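Local atomic coordinates of designed protein (Trypanosoma brucei, PDB entry 6IEV), a protein that is a designed thioredoxin-fold protein of unassigned function, probably used to study how partially buried hydrophobic side chains affect stability at high temperature. Residues A[21-25]-A[72-76]. Numbering follows the deposited sequence.
Sequences SPHVI and TYSVD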
ATOM      1  N   SER A  21      -8.279 -13.801  -0.557  1.00 64.81           N
ATOM      2  CA  SER A  21      -7.597 -13.569   0.699  1.00 56.29           C
ATOM      3  C   SER A  21      -8.568 -12.972   1.700  1.00 55.60           C
ATOM      4  O   SER A  21      -9.523 -12.291   1.308  1.00 55.02           O
ATOM      5  CB  SER A  21      -6.409 -12.610   0.505  1.00 50.15           C
ATOM      6  OG  SER A  21      -5.457 -13.142  -0.396  1.00 47.87           O
ATOM      7  N   PRO A  22      -8.407 -13.286   2.995  1.00 56.00           N
ATOM      8  CA  PRO A  22      -7.548 -14.379   3.474  1.00 50.07           C
ATOM      9  C   PRO A  22      -8.079 -15.737   3.017  1.00 45.97           C
ATOM     10  O   PRO A  22      -9.291 -15.886   2.834  1.00 46.18           O
ATOM     11  CB  PRO A  22      -7.636 -14.265   4.991  1.00 42.61           C
ATOM     12  CG  PRO A  22      -8.929 -13.572   5.239  1.00 55.03           C
ATOM     13  CD  PRO A  22      -9.141 -12.634   4.091  1.00 56.04           C
ATOM     14  N   HIS A  23      -7.193 -16.689   2.749  1.00 37.62           N
ATOM     15  CA  HIS A  23      -7.636 -18.021   2.370  1.00 34.98           C
ATOM     16  C   HIS A  23      -8.162 -18.751   3.618  1.00 35.90           C
ATOM     17  O   HIS A  23      -7.482 -18.802   4.649  1.00 34.31           O
ATOM     18  CB  HIS A  23      -6.496 -18.793   1.708  1.00 29.94           C
ATOM     19  CG  HIS A  23      -6.816 -20.240   1.485  1.00 41.42           C
ATOM     20  ND1 HIS A  23      -7.891 -20.654   0.730  1.00 42.74           N
ATOM     21  CD2 HIS A  23      -6.224 -21.366   1.944  1.00 40.27           C
ATOM     22  CE1 HIS A  23      -7.954 -21.975   0.738  1.00 43.86           C
ATOM     23  NE2 HIS A  23      -6.949 -22.432   1.461  1.00 44.16           N
ATOM     24  N   VAL A  24      -9.382 -19.274   3.555  1.00 35.46           N
ATOM     25  CA  VAL A  24      -9.947 -19.963   4.716  1.00 40.69           C
ATOM     26  C   VAL A  24      -9.368 -21.380   4.829  1.00 39.81           C
ATOM     27  O   VAL A  24      -9.481 -22.191   3.904  1.00 39.24           O
ATOM     28  CB  VAL A  24     -11.477 -19.982   4.649  1.00 34.94           C
ATOM     29  CG1 VAL A  24     -12.037 -20.974   5.675  1.00 44.21           C
ATOM     30  CG2 VAL A  24     -12.014 -18.585   4.932  1.00 36.92           C
ATOM     31  N   ILE A  25      -8.772 -21.680   5.984  1.00 39.02           N
ATOM     32  CA  ILE A  25      -8.055 -22.936   6.220  1.00 41.16           C
ATOM     33  C   ILE A  25      -9.005 -23.986   6.782  1.00 43.03           C
ATOM     34  O   ILE A  25      -9.796 -23.707   7.692  1.00 53.37           O
ATOM     35  CB  ILE A  25      -6.869 -22.715   7.171  1.00 45.21           C
ATOM     36  CG1 ILE A  25      -5.727 -22.038   6.419  1.00 40.96           C
ATOM     37  CG2 ILE A  25      -6.433 -24.035   7.815  1.00 42.09           C
ATOM     38  CD1 ILE A  25      -5.154 -22.879   5.285  1.00 41.99           C
ATOM     39  N   THR A  72      -2.049 -14.487   3.488  1.00 38.26           N
ATOM     40  CA  THR A  72      -2.897 -14.318   4.651  1.00 38.30           C
ATOM     41  C   THR A  72      -3.857 -15.493   4.740  1.00 40.58           C
ATOM     42  O   THR A  72      -4.375 -15.960   3.721  1.00 37.67           O
ATOM     43  CB  THR A  72      -3.663 -12.974   4.595  1.00 44.50           C
ATOM     44  OG1 THR A  72      -4.551 -12.941   3.464  1.00 39.92           O
ATOM     45  CG2 THR A  72      -2.675 -11.794   4.501  1.00 37.25           C
ATOM     46  N   TYR A  73      -4.121 -15.934   5.972  1.00 35.65           N
ATOM     47  CA  TYR A  73      -4.948 -17.107   6.227  1.00 40.10           C
ATOM     48  C   TYR A  73      -5.876 -16.833   7.401  1.00 38.14           C
ATOM     49  O   TYR A  73      -5.571 -16.021   8.283  1.00 33.25           O
ATOM     50  CB  TYR A  73      -4.093 -18.357   6.508  1.00 39.43           C
ATOM     51  CG  TYR A  73      -3.127 -18.695   5.377  1.00 42.05           C
ATOM     52  CD1 TYR A  73      -3.551 -19.434   4.267  1.00 38.97           C
ATOM     53  CD2 TYR A  73      -1.799 -18.265   5.413  1.00 43.97           C
ATOM     54  CE1 TYR A  73      -2.685 -19.749   3.236  1.00 41.55           C
ATOM     55  CE2 TYR A  73      -0.919 -18.567   4.375  1.00 41.56           C
ATOM     56  CZ  TYR A  73      -1.369 -19.311   3.296  1.00 48.76           C
ATOM     57  OH  TYR A  73      -0.504 -19.631   2.278  1.00 55.40           O
ATOM     58  N   SER A  74      -7.006 -17.532   7.390  1.00 31.76           N
ATOM     59  CA  SER A  74      -8.038 -17.438   8.410  1.00 32.78           C
ATOM     60  C   SER A  74      -8.330 -18.830   8.969  1.00 37.39           C
ATOM     61  O   SER A  74      -8.596 -19.768   8.210  1.00 38.80           O
ATOM     62  CB  SER A  74      -9.322 -16.858   7.797  1.00 36.16           C
ATOM     63  OG  SER A  74     -10.224 -16.480   8.816  1.00 57.17           O
ATOM     64  N   VAL A  75      -8.349 -18.961  10.292  1.00 38.04           N
ATOM     65  CA  VAL A  75      -8.619 -20.250  10.913  1.00 38.92           C
ATOM     66  C   VAL A  75      -9.750 -20.078  11.915  1.00 42.96           C
ATOM     67  O   VAL A  75      -9.597 -19.368  12.914  1.00 40.70           O
ATOM     68  CB  VAL A  75      -7.370 -20.827  11.591  1.00 45.05           C
ATOM     69  CG1 VAL A  75      -7.759 -22.096  12.390  1.00 36.04           C
ATOM     70  CG2 VAL A  75      -6.302 -21.112  10.535  1.00 34.42           C
ATOM     71  N   ASP A  76     -10.879 -20.724  11.660  1.00 35.50           N
ATOM     72  CA  ASP A  76     -11.977 -20.680  12.620  1.00 41.41           C
ATOM     73  C   ASP A  76     -11.698 -21.700  13.725  1.00 41.23           C
ATOM     74  O   ASP A  76     -11.835 -22.905  13.504  1.00 41.00           O
ATOM     75  CB  ASP A  76     -13.298 -20.953  11.904  1.00 44.22           C
ATOM     76  CG  ASP A  76     -14.477 -21.180  12.874  1.00 58.23           C
ATOM     77  OD1 ASP A  76     -14.334 -21.028  14.114  1.00 61.58           O
ATOM     78  OD2 ASP A  76     -15.559 -21.557  12.380  1.00 61.30           O
TER
HETATM   79  O   HOH W   1      -2.929 -14.090   0.685  1.00 44.98           O
HETATM   80  O   HOH W   2     -11.238 -21.881   9.097  1.00 39.21           O
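The ring of Tyr73 is the common neighbour of His23 and Ile25, both of which lean on its CD1 side. Tyr73 carries CG anti to the carbonyl carbon (chi1 -58°), which lays the ring beside the edge strand. His23 comes to it obliquely, with imidazole CD2 4.0 Å from Tyr73 CD1; that tyrosine carbon lies at the edge of the imidazole, near its plane. His23 NE2 hydrogen-bonds Glu30 OE1 of helix 28-35, which fixes the turn of the imidazole. From the Ile25 side, CD1 reaches Tyr73 CD1 at 3.9 Å, while the isoleucine CB meets Val75 CG2 at 3.8 Å; Leu31 of helix 28-35 touches both Ile25 and Val75.

Pro22, after a cis peptide bond, packs beside Ser74 and Thr72, its CB 3.7 Å from Thr72 OG1, and Lys57 of helix 53-66 touches both Pro22 and Ser74. Parallel pairing joins the backbones by hydrogen bonds: His23 N to Thr72 O, Ser74 N to His23 O, and Ile25 N to Ser74 O, the last 2.9 Å and nearly straight at 171°. One water links Ser21 OG, also hydrogen-bonded to Lys19 O, to Thr72 N; another links Ile25 O to Asp76 N.

Three backbone hydrogen bonds thus set the parallel register of short strand 23-24 at the border of the thioredoxin sheet, while helix 28-35 closes the apolar side formed by Ile25, Tyr73 and Val75.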